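Flocculation protein FLO11 (PDB 4UYT) mediates homotypic cell-cell adhesion in yeast flocculation and biofilm formation through its N-terminal, fibronectin type III-like adhesin domain. Local coordinates at residues A[111-116]-A[167-172]; A[44-49]-A[102-107]; A[6-11]-A[37-42]; A[13-18]-A[148-153]; A[50-55]-A[94-99]. One frame throughout, in Å; residues are numbered along the deposited sequence. Where two conformers were deposited one is given.

Contacts 2 and 5 are two ends of one strand pairing, 46-55 with 96-104, their centres about 20 Å apart, and contact 3 adds strand 6-7 at the far edge of that four-stranded sheet. Contact 1 belongs to a small three-stranded sheet packed against it, its centre about 9 Å from those of contacts 2 and 3. The disulfide Cys8-Cys172 (SG to SG 2.1 Å) ties contact 3 to contact 1, and Tyr47 OH bonds to Asp171 N (2.8 Å), tying contact 2 to contact 1. Contacts 2 and 3 share a sodium ion held by Gln48 and Ser38. Contact 4, a second disulfide, touches contact 1 through Trp115 and Met116.

Contact 1 of 5, residues A[111-116]-A[167-172]; sequences SCQVWM and YWNIDC. With NA (sodium ion), chain B.
Strands 113-115 and 167-169 form an antiparallel pair in the small three-stranded sheet of the Flo11 domain. Val114 and Trp168 make the hydrogen-bonded pair: Val114 N gives its proton to Trp168 O (2.9 Å), and Trp168 N returns one to Val114 O. Beyond them Ile170 N reaches Cys112 O at 2.8 Å, and a water bridges that carbonyl to Ile170 O.

On the face of Trp115 and Tyr167 the rings meet in a T-shape, planes 79° apart, the tyrosine turning its edge to the face of the indole. A chi1 of 67° lays the tyrosine ring beside Trp115; its CB, placed by the backbone, is 3.2 Å from Val114 O. Trp115 NE1 lies 2.9 Å from a sodium ion in the plane of the indole.

Next along, Gln113 and Asn169 are a non-hydrogen-bonded pair whose side chains diverge at CB but meet again at their ends, Gln113 NE2 donating to Asn169 OD1 (3.0 Å) with the amides turned 88° apart; Asn169 ND2 is taken by Asp173 O.

On the face of Val114 and Trp168, Met116 lays CB against Trp168 CH2, a flexible chain fitted to a broad ring. Ile170, just past the strand, brings CG1 to Val114 CG1 (3.6 Å). Trp168 and Met116 face strands 32-43 and 46-55, touching Val39, Val36 and Ile49, while Tyr167 pairs through its backbone with Val12 of strand 12-13.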
# COMPACT_ATOMS: atom_id res chain seq x y z
N SER A 111 0.62 -24.08 -4.53
CA SER A 111 -0.67 -24.49 -5.08
C SER A 111 -1.85 -23.92 -4.32
O SER A 111 -2.94 -23.90 -4.89
CB SER A 111 -0.81 -25.99 -5.10
OG SER A 111 -0.81 -26.50 -3.79
N CYS A 112 -1.64 -23.43 -3.10
CA CYS A 112 -2.72 -22.92 -2.25
C CYS A 112 -2.79 -21.41 -2.12
O CYS A 112 -3.81 -20.94 -1.66
CB CYS A 112 -2.65 -23.50 -0.84
SG CYS A 112 -3.18 -25.20 -0.68
N GLN A 113 -1.72 -20.69 -2.50
CA GLN A 113 -1.56 -19.28 -2.14
C GLN A 113 -1.10 -18.46 -3.31
O GLN A 113 -0.36 -18.96 -4.15
CB GLN A 113 -0.59 -19.16 -0.98
CG GLN A 113 -1.11 -19.96 0.19
CD GLN A 113 -0.27 -19.93 1.36
OE1 GLN A 113 0.90 -20.34 1.33
NE2 GLN A 113 -0.83 -19.36 2.44
N VAL A 114 -1.56 -17.21 -3.35
CA VAL A 114 -1.27 -16.28 -4.42
C VAL A 114 -0.70 -14.99 -3.82
O VAL A 114 -1.10 -14.58 -2.73
CB VAL A 114 -2.51 -15.94 -5.30
CG1 VAL A 114 -2.74 -17.00 -6.38
CG2 VAL A 114 -3.74 -15.64 -4.44
N TRP A 115 0.15 -14.34 -4.59
CA TRP A 115 0.71 -13.05 -4.27
C TRP A 115 -0.28 -11.93 -4.54
O TRP A 115 -0.96 -11.86 -5.57
CB TRP A 115 1.94 -12.76 -5.13
CG TRP A 115 3.17 -13.54 -4.75
CD1 TRP A 115 3.69 -14.61 -5.39
CD2 TRP A 115 4.05 -13.23 -3.68
NE1 TRP A 115 4.84 -15.00 -4.77
CE2 TRP A 115 5.11 -14.15 -3.73
CE3 TRP A 115 4.07 -12.24 -2.70
CZ2 TRP A 115 6.17 -14.13 -2.81
CZ3 TRP A 115 5.13 -12.20 -1.82
CH2 TRP A 115 6.17 -13.15 -1.87
N MET A 116 -0.29 -10.98 -3.63
CA MET A 116 -0.82 -9.67 -3.93
C MET A 116 -0.11 -9.08 -5.15
O MET A 116 1.12 -9.09 -5.18
CB MET A 116 -0.56 -8.78 -2.73
CG MET A 116 -1.14 -7.39 -2.80
SD MET A 116 -0.71 -6.43 -1.35
CE MET A 116 0.96 -5.93 -1.76
N TYR A 167 1.03 -12.41 0.61
CA TYR A 167 0.30 -13.48 -0.07
C TYR A 167 -0.74 -14.06 0.87
O TYR A 167 -0.75 -13.84 2.08
CB TYR A 167 1.27 -14.53 -0.61
CG TYR A 167 2.04 -15.35 0.41
CD1 TYR A 167 1.43 -16.39 1.08
CD2 TYR A 167 3.40 -15.18 0.59
CE1 TYR A 167 2.10 -17.22 1.93
CE2 TYR A 167 4.12 -16.02 1.45
CZ TYR A 167 3.43 -17.04 2.13
OH TYR A 167 4.06 -17.92 2.98
N TRP A 168 -1.68 -14.80 0.29
CA TRP A 168 -2.81 -15.35 1.02
C TRP A 168 -3.39 -16.52 0.21
O TRP A 168 -3.00 -16.79 -0.91
CB TRP A 168 -3.87 -14.31 1.28
CG TRP A 168 -4.35 -13.58 0.06
CD1 TRP A 168 -5.26 -14.02 -0.87
CD2 TRP A 168 -3.96 -12.28 -0.35
NE1 TRP A 168 -5.44 -13.07 -1.85
CE2 TRP A 168 -4.68 -11.98 -1.55
CE3 TRP A 168 -3.10 -11.30 0.18
CZ2 TRP A 168 -4.62 -10.75 -2.18
CZ3 TRP A 168 -3.03 -10.09 -0.46
CH2 TRP A 168 -3.79 -9.82 -1.62
N ASN A 169 -4.36 -17.19 0.81
CA ASN A 169 -4.95 -18.37 0.19
C ASN A 169 -5.83 -18.03 -1.03
O ASN A 169 -6.68 -17.15 -0.97
CB ASN A 169 -5.76 -19.18 1.18
CG ASN A 169 -4.89 -20.07 2.06
OD1 ASN A 169 -3.76 -19.72 2.41
ND2 ASN A 169 -5.42 -21.22 2.43
N ILE A 170 -5.67 -18.82 -2.07
CA ILE A 170 -6.52 -18.76 -3.25
C ILE A 170 -7.97 -18.94 -2.82
O ILE A 170 -8.31 -19.88 -2.08
CB ILE A 170 -6.10 -19.83 -4.27
CG1 ILE A 170 -4.69 -19.54 -4.81
CG2 ILE A 170 -7.10 -19.93 -5.42
CD1 ILE A 170 -4.04 -20.73 -5.48
N ASP A 171 -8.82 -18.04 -3.29
CA ASP A 171 -10.26 -18.00 -3.02
C ASP A 171 -10.55 -17.90 -1.51
O ASP A 171 -11.69 -18.10 -1.07
CB ASP A 171 -10.99 -19.18 -3.63
CG ASP A 171 -10.78 -19.28 -5.13
OD1 ASP A 171 -10.49 -18.22 -5.75
OD2 ASP A 171 -10.86 -20.40 -5.68
N CYS A 172 -9.52 -17.54 -0.72
CA CYS A 172 -9.65 -17.58 0.73
C CYS A 172 -10.21 -18.90 1.25
O CYS A 172 -10.90 -18.93 2.26
CB CYS A 172 -10.34 -16.39 1.31
SG CYS A 172 -9.40 -14.85 0.99
NA NA B . 6.83 -16.99 -5.42
O HOH W 1 -6.59 -21.93 -1.35
O HOH W 2 7.02 -19.38 -4.51

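Contact 2 of 5, residues A[44-49]-A[102-107]. With NA (sodium ion), chain G.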
# COMPACT_ATOMS: atom_id res chain seq x y z
N ASP A 44 -14.12 -14.92 -8.80
CA ASP A 44 -13.07 -14.96 -9.79
C ASP A 44 -11.72 -15.01 -9.06
O ASP A 44 -11.56 -15.84 -8.15
CB ASP A 44 -13.20 -13.78 -10.79
CG ASP A 44 -14.56 -13.74 -11.49
OD1 ASP A 44 -15.09 -14.81 -11.84
OD2 ASP A 44 -15.09 -12.63 -11.67
N ASN A 45 -10.79 -14.17 -9.47
CA ASN A 45 -9.53 -14.00 -8.69
C ASN A 45 -9.43 -12.62 -8.08
O ASN A 45 -8.33 -12.07 -7.92
CB ASN A 45 -8.28 -14.32 -9.54
CG ASN A 45 -8.24 -15.78 -9.86
OD1 ASN A 45 -8.10 -16.59 -8.95
ND2 ASN A 45 -8.34 -16.13 -11.11
N THR A 46 -10.59 -12.09 -7.72
CA THR A 46 -10.73 -10.76 -7.20
C THR A 46 -10.87 -10.82 -5.68
O THR A 46 -11.71 -11.57 -5.15
CB THR A 46 -11.96 -10.10 -7.80
OG1 THR A 46 -11.84 -10.14 -9.23
CG2 THR A 46 -12.08 -8.67 -7.36
N TYR A 47 -10.06 -10.00 -5.00
CA TYR A 47 -10.06 -9.93 -3.53
C TYR A 47 -10.20 -8.49 -3.13
O TYR A 47 -9.61 -7.60 -3.73
CB TYR A 47 -8.73 -10.48 -2.95
CG TYR A 47 -8.45 -11.88 -3.38
CD1 TYR A 47 -7.89 -12.17 -4.62
CD2 TYR A 47 -8.74 -12.94 -2.53
CE1 TYR A 47 -7.67 -13.44 -5.00
CE2 TYR A 47 -8.50 -14.24 -2.92
CZ TYR A 47 -7.96 -14.49 -4.17
OH TYR A 47 -7.72 -15.77 -4.53
N GLN A 48 -10.97 -8.30 -2.05
CA GLN A 48 -11.07 -7.01 -1.40
C GLN A 48 -10.09 -7.01 -0.24
O GLN A 48 -10.17 -7.86 0.65
CB GLN A 48 -12.50 -6.80 -0.91
CG GLN A 48 -12.70 -5.42 -0.32
CD GLN A 48 -14.14 -5.14 -0.05
OE1 GLN A 48 -14.74 -5.76 0.80
NE2 GLN A 48 -14.71 -4.19 -0.78
N ILE A 49 -9.11 -6.10 -0.29
CA ILE A 49 -8.07 -6.03 0.71
C ILE A 49 -8.10 -4.70 1.42
O ILE A 49 -8.54 -3.71 0.84
CB ILE A 49 -6.67 -6.31 0.10
CG1 ILE A 49 -6.11 -5.15 -0.72
CG2 ILE A 49 -6.74 -7.59 -0.70
CD1 ILE A 49 -4.68 -5.37 -1.18
N GLU A 102 -9.98 -3.41 -4.40
CA GLU A 102 -9.94 -4.74 -4.98
C GLU A 102 -8.69 -4.93 -5.86
O GLU A 102 -8.24 -4.04 -6.57
CB GLU A 102 -11.21 -5.02 -5.78
CG GLU A 102 -12.42 -5.20 -4.88
CD GLU A 102 -13.71 -5.39 -5.66
OE1 GLU A 102 -13.91 -4.78 -6.72
OE2 GLU A 102 -14.55 -6.15 -5.21
N VAL A 103 -8.19 -6.17 -5.80
CA VAL A 103 -7.06 -6.58 -6.61
C VAL A 103 -7.41 -7.90 -7.27
O VAL A 103 -8.19 -8.69 -6.74
CB VAL A 103 -5.77 -6.73 -5.79
CG1 VAL A 103 -5.37 -5.39 -5.19
CG2 VAL A 103 -5.89 -7.80 -4.72
N TYR A 104 -6.74 -8.16 -8.39
CA TYR A 104 -6.74 -9.47 -8.99
C TYR A 104 -5.41 -10.13 -8.61
O TYR A 104 -4.34 -9.64 -8.98
CB TYR A 104 -6.83 -9.39 -10.52
CG TYR A 104 -7.95 -8.56 -11.09
CD1 TYR A 104 -9.25 -8.61 -10.59
CD2 TYR A 104 -7.70 -7.73 -12.19
CE1 TYR A 104 -10.27 -7.87 -11.15
CE2 TYR A 104 -8.71 -6.98 -12.74
CZ TYR A 104 -9.99 -7.05 -12.23
OH TYR A 104 -10.96 -6.29 -12.82
N ALA A 105 -5.48 -11.19 -7.82
CA ALA A 105 -4.26 -11.88 -7.31
C ALA A 105 -4.20 -13.23 -7.94
O ALA A 105 -5.08 -14.06 -7.67
CB ALA A 105 -4.29 -11.97 -5.79
N THR A 106 -3.23 -13.44 -8.79
CA THR A 106 -3.16 -14.64 -9.59
C THR A 106 -1.80 -15.33 -9.61
O THR A 106 -1.76 -16.47 -10.02
CB THR A 106 -3.60 -14.37 -11.04
OG1 THR A 106 -2.67 -13.44 -11.59
CG2 THR A 106 -5.02 -13.85 -11.10
N GLN A 107 -0.70 -14.69 -9.22
CA GLN A 107 0.61 -15.33 -9.33
C GLN A 107 0.81 -16.25 -8.15
O GLN A 107 0.80 -15.82 -7.00
CB GLN A 107 1.74 -14.29 -9.42
CG GLN A 107 1.63 -13.38 -10.64
CD GLN A 107 1.30 -14.12 -11.91
OE1 GLN A 107 0.16 -14.00 -12.45
NE2 GLN A 107 2.26 -14.94 -12.37
NA NA G . -10.78 -6.71 3.18
O HOH W 3 -6.52 -16.23 -6.78
O HOH W 4 -13.16 -6.36 3.15
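Glu102, Val103 and Thr46 bury the most surface where strands 46-49 and 102-104 run antiparallel in the four-stranded sheet of this fibronectin type III-like domain. Val103 makes the hydrogen-bonded pair with Tyr47: Tyr47 N to Val103 O and Val103 N to Tyr47 O are both 2.9 Å. Its branched side chain suits a strand facing the core, where CG1 meets Ile49 CD1 at 4.1 Å, the two side chains crossing at about a right angle, and Trp168 of the smaller sheet lies against it.

Thr46 and Glu102 are on the other face. The threonine's chi1 of -56° sets OG1 beside its own backbone N and directs the hydroxyl to the edge of the Tyr104 ring, 3.3 Å from CD1; the two side chains run alongside each other. Glu102 lays CB and CG against Tyr47 O and Gln48 CA, and its carboxyl carbon CD touches the methyl Thr46 CG2 at 4.0 Å.

Gln48 O and a water bind a sodium ion, to which Ser38 of the adjoining strand 32-43 also contributes. Where the pairing ends, at Asn45, Ala105 N bonds to Asn45 O, and Ala105 CB packs on Tyr47 CE1. The phenol OH of Tyr47, which also accepts a bond from Asp171 N, donates to a water at 2.6 Å that in turn donates to Asn45 OD1 and Ala105 O.

Contact 3 of 5, residues A[6-11]-A[37-42]. With NA (sodium ion), chain G.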
# COMPACT_ATOMS: atom_id res chain seq x y z
N THR A 6 -15.54 -14.22 1.38
CA THR A 6 -14.83 -15.32 2.05
C THR A 6 -13.55 -14.76 2.66
O THR A 6 -12.63 -14.39 1.92
CB THR A 6 -14.52 -16.48 1.11
OG1 THR A 6 -15.71 -16.87 0.40
CG2 THR A 6 -14.02 -17.66 1.87
N SER A 7 -13.49 -14.66 3.98
CA SER A 7 -12.34 -14.08 4.63
C SER A 7 -11.17 -15.05 4.67
O SER A 7 -11.33 -16.21 5.04
CB SER A 7 -12.68 -13.64 6.03
OG SER A 7 -13.64 -12.61 6.00
N CYS A 8 -9.99 -14.54 4.31
CA CYS A 8 -8.74 -15.26 4.45
C CYS A 8 -8.24 -15.17 5.89
O CYS A 8 -8.14 -14.09 6.46
CB CYS A 8 -7.67 -14.67 3.56
SG CYS A 8 -7.58 -15.27 1.85
N ASN A 9 -7.85 -16.29 6.47
CA ASN A 9 -7.35 -16.32 7.84
C ASN A 9 -5.88 -15.91 7.94
O ASN A 9 -5.53 -15.20 8.85
CB ASN A 9 -7.53 -17.70 8.45
CG ASN A 9 -8.98 -18.06 8.68
OD1 ASN A 9 -9.89 -17.22 8.69
ND2 ASN A 9 -9.23 -19.35 8.85
N SER A 10 -5.06 -16.36 7.02
CA SER A 10 -3.60 -16.14 7.08
C SER A 10 -3.16 -15.20 5.97
O SER A 10 -3.13 -15.58 4.81
CB SER A 10 -2.89 -17.47 6.93
OG SER A 10 -1.47 -17.31 6.95
N ILE A 11 -2.70 -14.02 6.35
CA ILE A 11 -2.19 -13.02 5.44
C ILE A 11 -0.71 -12.94 5.76
O ILE A 11 -0.34 -12.60 6.88
CB ILE A 11 -2.89 -11.66 5.64
CG1 ILE A 11 -4.40 -11.79 5.44
CG2 ILE A 11 -2.29 -10.64 4.72
CD1 ILE A 11 -5.16 -10.61 5.98
N THR A 37 -4.23 -5.89 6.40
CA THR A 37 -4.92 -6.30 7.60
C THR A 37 -6.14 -7.19 7.39
O THR A 37 -6.57 -7.85 8.32
CB THR A 37 -5.32 -5.07 8.42
OG1 THR A 37 -6.20 -4.26 7.65
CG2 THR A 37 -4.08 -4.26 8.84
N SER A 38 -6.72 -7.21 6.20
CA SER A 38 -7.77 -8.16 5.88
C SER A 38 -7.78 -8.40 4.38
O SER A 38 -7.45 -7.51 3.59
CB SER A 38 -9.17 -7.72 6.33
OG SER A 38 -9.52 -6.50 5.74
N VAL A 39 -8.21 -9.60 4.04
CA VAL A 39 -8.36 -10.04 2.67
C VAL A 39 -9.63 -10.86 2.61
O VAL A 39 -9.79 -11.80 3.38
CB VAL A 39 -7.16 -10.88 2.21
CG1 VAL A 39 -7.43 -11.47 0.83
CG2 VAL A 39 -5.85 -10.09 2.22
N SER A 40 -10.52 -10.54 1.67
CA SER A 40 -11.72 -11.31 1.41
C SER A 40 -11.82 -11.61 -0.06
O SER A 40 -11.72 -10.72 -0.91
CB SER A 40 -12.94 -10.50 1.85
OG SER A 40 -14.16 -11.15 1.59
N TRP A 41 -12.08 -12.86 -0.37
CA TRP A 41 -12.33 -13.25 -1.77
C TRP A 41 -13.73 -12.81 -2.16
O TRP A 41 -14.70 -13.14 -1.46
CB TRP A 41 -12.19 -14.75 -1.88
CG TRP A 41 -12.44 -15.28 -3.27
CD1 TRP A 41 -11.86 -14.86 -4.43
CD2 TRP A 41 -13.35 -16.32 -3.61
NE1 TRP A 41 -12.35 -15.57 -5.46
CE2 TRP A 41 -13.28 -16.49 -5.02
CE3 TRP A 41 -14.19 -17.11 -2.85
CZ2 TRP A 41 -13.96 -17.50 -5.69
CZ3 TRP A 41 -14.91 -18.13 -3.56
CH2 TRP A 41 -14.77 -18.30 -4.93
N VAL A 42 -13.83 -12.14 -3.31
CA VAL A 42 -15.09 -11.65 -3.84
C VAL A 42 -15.69 -12.70 -4.79
O VAL A 42 -16.78 -13.23 -4.54
CB VAL A 42 -14.95 -10.27 -4.49
CG1 VAL A 42 -16.32 -9.75 -4.87
CG2 VAL A 42 -14.20 -9.31 -3.57
NA NA G . -10.78 -6.71 3.18
O HOH W 5 -16.57 -15.20 -1.60
O HOH W 6 -15.39 -11.81 3.91
O HOH W 7 -11.60 -10.60 5.96
O HOH W 8 -8.85 -11.39 6.36
O HOH W 4 -13.16 -6.36 3.15
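Thr6 and Trp41 exchange two backbone bonds as a hydrogen-bonded antiparallel pair: Trp41 N to Thr6 O is 2.8 Å, and Thr6 N meets a lone pair of Trp41 O in the carbonyl plane at a longer 3.2 Å. Trp41 O has a second donor, a water that also takes the proton of Thr6 OG1. Cys8 N bonds to Val39 O (2.9 Å, nearly straight at 173°). Beyond Cys8 N a water spans the gap, accepting from Val39 N and donating to Cys8 O. In one of two Ser7 conformers another joins Ser7 OG to Ser40 OG; short hydroxyl side chains suit this wet face. Thr6 lies alongside Trp41, its OG1 at the indole edge, and the indole NE1 donates to Asp44 O. Ile11 CD1 closes over the strand at Ser38 CA (3.6 Å). Ser38 OG, in the modelled conformer, binds sodium at 2.9 Å alongside a water. The arrangement is a short edge strand, fastened by the Cys8-Cys172 disulfide, on the outside of an antiparallel sheet.

Contact 4 of 5, residues A[13-18]-A[148-153]; sequences NGCPNL and TGCNNY
Cys15 and Cys150 bring two irregular loops together, their CA atoms 5.7 Å apart, with a type I beta turn running from Cys15 to Leu18. The link is covalent: Cys15 SG and Cys150 SG are 2.1 Å apart, and the chi3 of -80° is relaxed for a disulfide. Cys15 reaches across with SG placed between its own backbone N and carbonyl carbon (chi1 49°), whereas Cys150 holds SG beside its backbone N. Gly14 C lies 3.4 Å from Cys150 SG, and a residue lacking a side chain suits so close an approach. Asn13 OD1 accepts from Cys15 N at 2.9 Å in the carbonyl plane, an Asx turn that steadies the cysteine. Farther out, Leu18 CD2 rests on Tyr153 CB (3.9 Å), the two side chains crossing at about a right angle. Gly149 has positive phi (145°), a conformation readily open to glycine; its backbone pairs with Phe163. This is a disulfide cross-link between surface loops, joining the segment after strand 12-13 to that after strand 143-147.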
# COMPACT_ATOMS: atom_id res chain seq x y z
N ASN A 13 3.26 -11.76 5.22
CA ASN A 13 4.33 -10.92 4.72
C ASN A 13 5.33 -11.82 4.03
O ASN A 13 5.90 -12.71 4.67
CB ASN A 13 4.92 -10.17 5.89
CG ASN A 13 6.15 -9.34 5.54
OD1 ASN A 13 6.90 -9.65 4.62
ND2 ASN A 13 6.37 -8.29 6.30
N GLY A 14 5.51 -11.63 2.72
CA GLY A 14 6.31 -12.54 1.93
C GLY A 14 7.81 -12.36 1.99
O GLY A 14 8.52 -13.13 1.38
N CYS A 15 8.29 -11.36 2.73
CA CYS A 15 9.72 -11.08 2.77
C CYS A 15 10.11 -10.21 3.96
O CYS A 15 10.65 -9.12 3.78
CB CYS A 15 10.21 -10.45 1.45
SG CYS A 15 9.21 -9.07 0.87
N PRO A 16 9.81 -10.68 5.17
CA PRO A 16 9.99 -9.84 6.35
C PRO A 16 11.43 -9.58 6.73
O PRO A 16 11.69 -8.75 7.59
CB PRO A 16 9.31 -10.64 7.44
CG PRO A 16 9.47 -12.06 7.01
CD PRO A 16 9.22 -11.98 5.53
N ASN A 17 12.35 -10.30 6.11
CA ASN A 17 13.74 -10.10 6.50
C ASN A 17 14.49 -9.14 5.57
O ASN A 17 15.64 -8.86 5.83
CB ASN A 17 14.42 -11.45 6.76
CG ASN A 17 13.80 -12.17 7.98
OD1 ASN A 17 13.63 -11.57 9.05
ND2 ASN A 17 13.40 -13.42 7.80
N LEU A 18 13.82 -8.58 4.55
CA LEU A 18 14.42 -7.50 3.75
C LEU A 18 14.47 -6.21 4.58
O LEU A 18 13.60 -5.95 5.42
CB LEU A 18 13.66 -7.24 2.44
CG LEU A 18 13.82 -8.30 1.37
CD1 LEU A 18 12.92 -7.96 0.18
CD2 LEU A 18 15.26 -8.46 0.93
N THR A 148 5.31 -1.53 -3.27
CA THR A 148 5.30 -2.81 -2.58
C THR A 148 6.07 -3.84 -3.38
O THR A 148 6.15 -3.78 -4.61
CB THR A 148 3.86 -3.35 -2.35
OG1 THR A 148 3.25 -3.69 -3.60
CG2 THR A 148 2.98 -2.36 -1.67
N GLY A 149 6.54 -4.86 -2.67
CA GLY A 149 6.95 -6.08 -3.31
C GLY A 149 8.14 -6.77 -2.66
O GLY A 149 8.94 -6.15 -1.94
N CYS A 150 8.23 -8.06 -2.96
CA CYS A 150 9.32 -8.92 -2.49
C CYS A 150 10.29 -9.31 -3.59
O CYS A 150 11.23 -10.03 -3.31
CB CYS A 150 8.74 -10.19 -1.87
SG CYS A 150 7.81 -9.95 -0.35
N ASN A 151 10.07 -8.84 -4.80
CA ASN A 151 10.79 -9.26 -6.00
C ASN A 151 11.83 -8.29 -6.51
O ASN A 151 12.25 -8.42 -7.64
CB ASN A 151 9.74 -9.50 -7.12
CG ASN A 151 8.73 -8.32 -7.31
OD1 ASN A 151 8.55 -7.41 -6.43
ND2 ASN A 151 8.00 -8.36 -8.44
N ASN A 152 12.25 -7.34 -5.68
CA ASN A 152 13.20 -6.34 -6.14
C ASN A 152 14.10 -5.92 -5.00
O ASN A 152 13.69 -5.13 -4.18
CB ASN A 152 12.38 -5.18 -6.71
CG ASN A 152 13.20 -4.13 -7.42
OD1 ASN A 152 14.39 -4.30 -7.63
ND2 ASN A 152 12.55 -3.02 -7.77
N TYR A 153 15.32 -6.46 -4.95
CA TYR A 153 16.21 -6.24 -3.81
C TYR A 153 17.64 -6.30 -4.29
O TYR A 153 17.95 -6.90 -5.31
CB TYR A 153 15.94 -7.27 -2.72
CG TYR A 153 15.87 -8.67 -3.24
CD1 TYR A 153 17.01 -9.39 -3.49
CD2 TYR A 153 14.64 -9.27 -3.50
CE1 TYR A 153 16.95 -10.68 -3.98
CE2 TYR A 153 14.56 -10.55 -3.98
CZ TYR A 153 15.73 -11.24 -4.22
OH TYR A 153 15.67 -12.53 -4.71

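Contact 5 of 5, residues A[50-55]-A[94-99]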
# COMPACT_ATOMS: atom_id res chain seq x y z
N THR A 50 -7.62 -4.72 2.66
CA THR A 50 -7.49 -3.51 3.43
C THR A 50 -6.01 -3.39 3.81
O THR A 50 -5.41 -4.33 4.31
CB THR A 50 -8.37 -3.56 4.68
OG1 THR A 50 -9.74 -3.67 4.24
CG2 THR A 50 -8.22 -2.30 5.51
N ILE A 51 -5.48 -2.19 3.62
CA ILE A 51 -4.13 -1.86 4.01
C ILE A 51 -4.14 -0.83 5.12
O ILE A 51 -5.06 -0.02 5.21
CB ILE A 51 -3.27 -1.38 2.81
CG1 ILE A 51 -3.78 -0.07 2.20
CG2 ILE A 51 -3.17 -2.48 1.77
CD1 ILE A 51 -2.87 0.55 1.14
N HIS A 52 -3.07 -0.84 5.93
CA HIS A 52 -2.84 0.12 6.98
C HIS A 52 -1.43 0.64 6.79
O HIS A 52 -0.47 -0.13 6.88
CB HIS A 52 -3.00 -0.53 8.35
CG HIS A 52 -2.82 0.40 9.50
ND1 HIS A 52 -2.53 -0.03 10.76
CD2 HIS A 52 -2.95 1.75 9.57
CE1 HIS A 52 -2.47 1.01 11.57
NE2 HIS A 52 -2.72 2.10 10.87
N VAL A 53 -1.30 1.94 6.54
CA VAL A 53 -0.03 2.60 6.28
C VAL A 53 0.26 3.56 7.41
O VAL A 53 -0.61 4.33 7.80
CB VAL A 53 -0.06 3.35 4.93
CG1 VAL A 53 1.20 4.12 4.68
CG2 VAL A 53 -0.29 2.34 3.81
N LYS A 54 1.47 3.48 7.96
CA LYS A 54 1.90 4.38 9.02
C LYS A 54 3.22 5.02 8.66
O LYS A 54 4.08 4.40 8.05
CB LYS A 54 2.05 3.64 10.34
CG LYS A 54 0.76 3.03 10.87
CD LYS A 54 1.18 2.14 12.03
CE LYS A 54 0.09 1.78 13.01
NZ LYS A 54 0.65 1.58 14.37
N GLY A 55 3.33 6.29 9.03
CA GLY A 55 4.58 7.02 8.93
C GLY A 55 5.31 7.06 10.27
O GLY A 55 4.68 6.98 11.33
N PRO A 94 -2.20 11.33 6.66
CA PRO A 94 -1.38 10.68 5.64
C PRO A 94 -0.29 9.80 6.26
O PRO A 94 0.39 9.10 5.53
CB PRO A 94 -0.78 11.86 4.86
CG PRO A 94 -0.71 12.95 5.88
CD PRO A 94 -1.93 12.78 6.75
N THR A 95 -0.11 9.88 7.58
CA THR A 95 0.84 9.06 8.29
C THR A 95 0.17 8.01 9.19
O THR A 95 0.86 7.34 9.94
CB THR A 95 1.86 9.92 9.07
OG1 THR A 95 1.21 10.82 9.97
CG2 THR A 95 2.70 10.70 8.10
N ASP A 96 -1.15 7.83 9.07
CA ASP A 96 -1.82 6.71 9.72
C ASP A 96 -3.17 6.56 9.05
O ASP A 96 -4.15 7.22 9.42
CB ASP A 96 -1.97 6.91 11.24
CG ASP A 96 -2.37 5.64 11.95
OD1 ASP A 96 -2.94 4.75 11.29
OD2 ASP A 96 -2.09 5.53 13.15
N PHE A 97 -3.24 5.74 8.01
CA PHE A 97 -4.46 5.59 7.24
C PHE A 97 -4.68 4.18 6.83
O PHE A 97 -3.77 3.36 6.81
CB PHE A 97 -4.49 6.53 6.02
CG PHE A 97 -3.46 6.24 4.95
CD1 PHE A 97 -3.73 5.36 3.91
CD2 PHE A 97 -2.20 6.89 4.95
CE1 PHE A 97 -2.79 5.14 2.91
CE2 PHE A 97 -1.26 6.66 3.95
CZ PHE A 97 -1.58 5.78 2.93
N THR A 98 -5.92 3.91 6.48
CA THR A 98 -6.32 2.66 5.90
C THR A 98 -6.96 2.91 4.54
O THR A 98 -7.45 3.99 4.24
CB THR A 98 -7.29 1.87 6.80
OG1 THR A 98 -8.51 2.61 6.96
CG2 THR A 98 -6.68 1.57 8.12
N ALA A 99 -6.98 1.87 3.73
CA ALA A 99 -7.68 1.90 2.45
C ALA A 99 -8.14 0.51 2.14
O ALA A 99 -7.44 -0.45 2.44
CB ALA A 99 -6.78 2.43 1.35
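Val53 and Phe97 form the tight side of this pairing between strands 50-55 and 96-99. The valine sets CB over the face of the phenyl ring, a CH-pi contact with CB 3.8 Å from the centroid, the two side chains lying alongside each other. Phe97 brings its ring there by a chi1 of 66°. Ile51 CG1 packs on Ala99 CB at 4.0 Å. This face is buried against Ile121, Leu67 and Ile69 of the five-stranded sheet. Backbone bonds hold the strands in step, Val53 N to Phe97 O at 2.9 Å among them; at the end Gly55 N meets Thr95 O from above the carbonyl plane, and glycine suits the close pairing there, having no CB to run into Thr95 CG2.

The other face is polar and looser. His52 NE2 donates to Asp96 OD1 (2.7 Å) from the ring plane, reaching the syn side of the carboxylate but 30° out of its plane; the negative charge would probably favour a protonated ring. Lys54 and Thr98 are exposed on the same face. An antiparallel pair with one apolar and one hydrophilic face fits a beta-sandwich, in which one sheet's apolar face packs on the other sheet, as in the fibronectin type III-like fold.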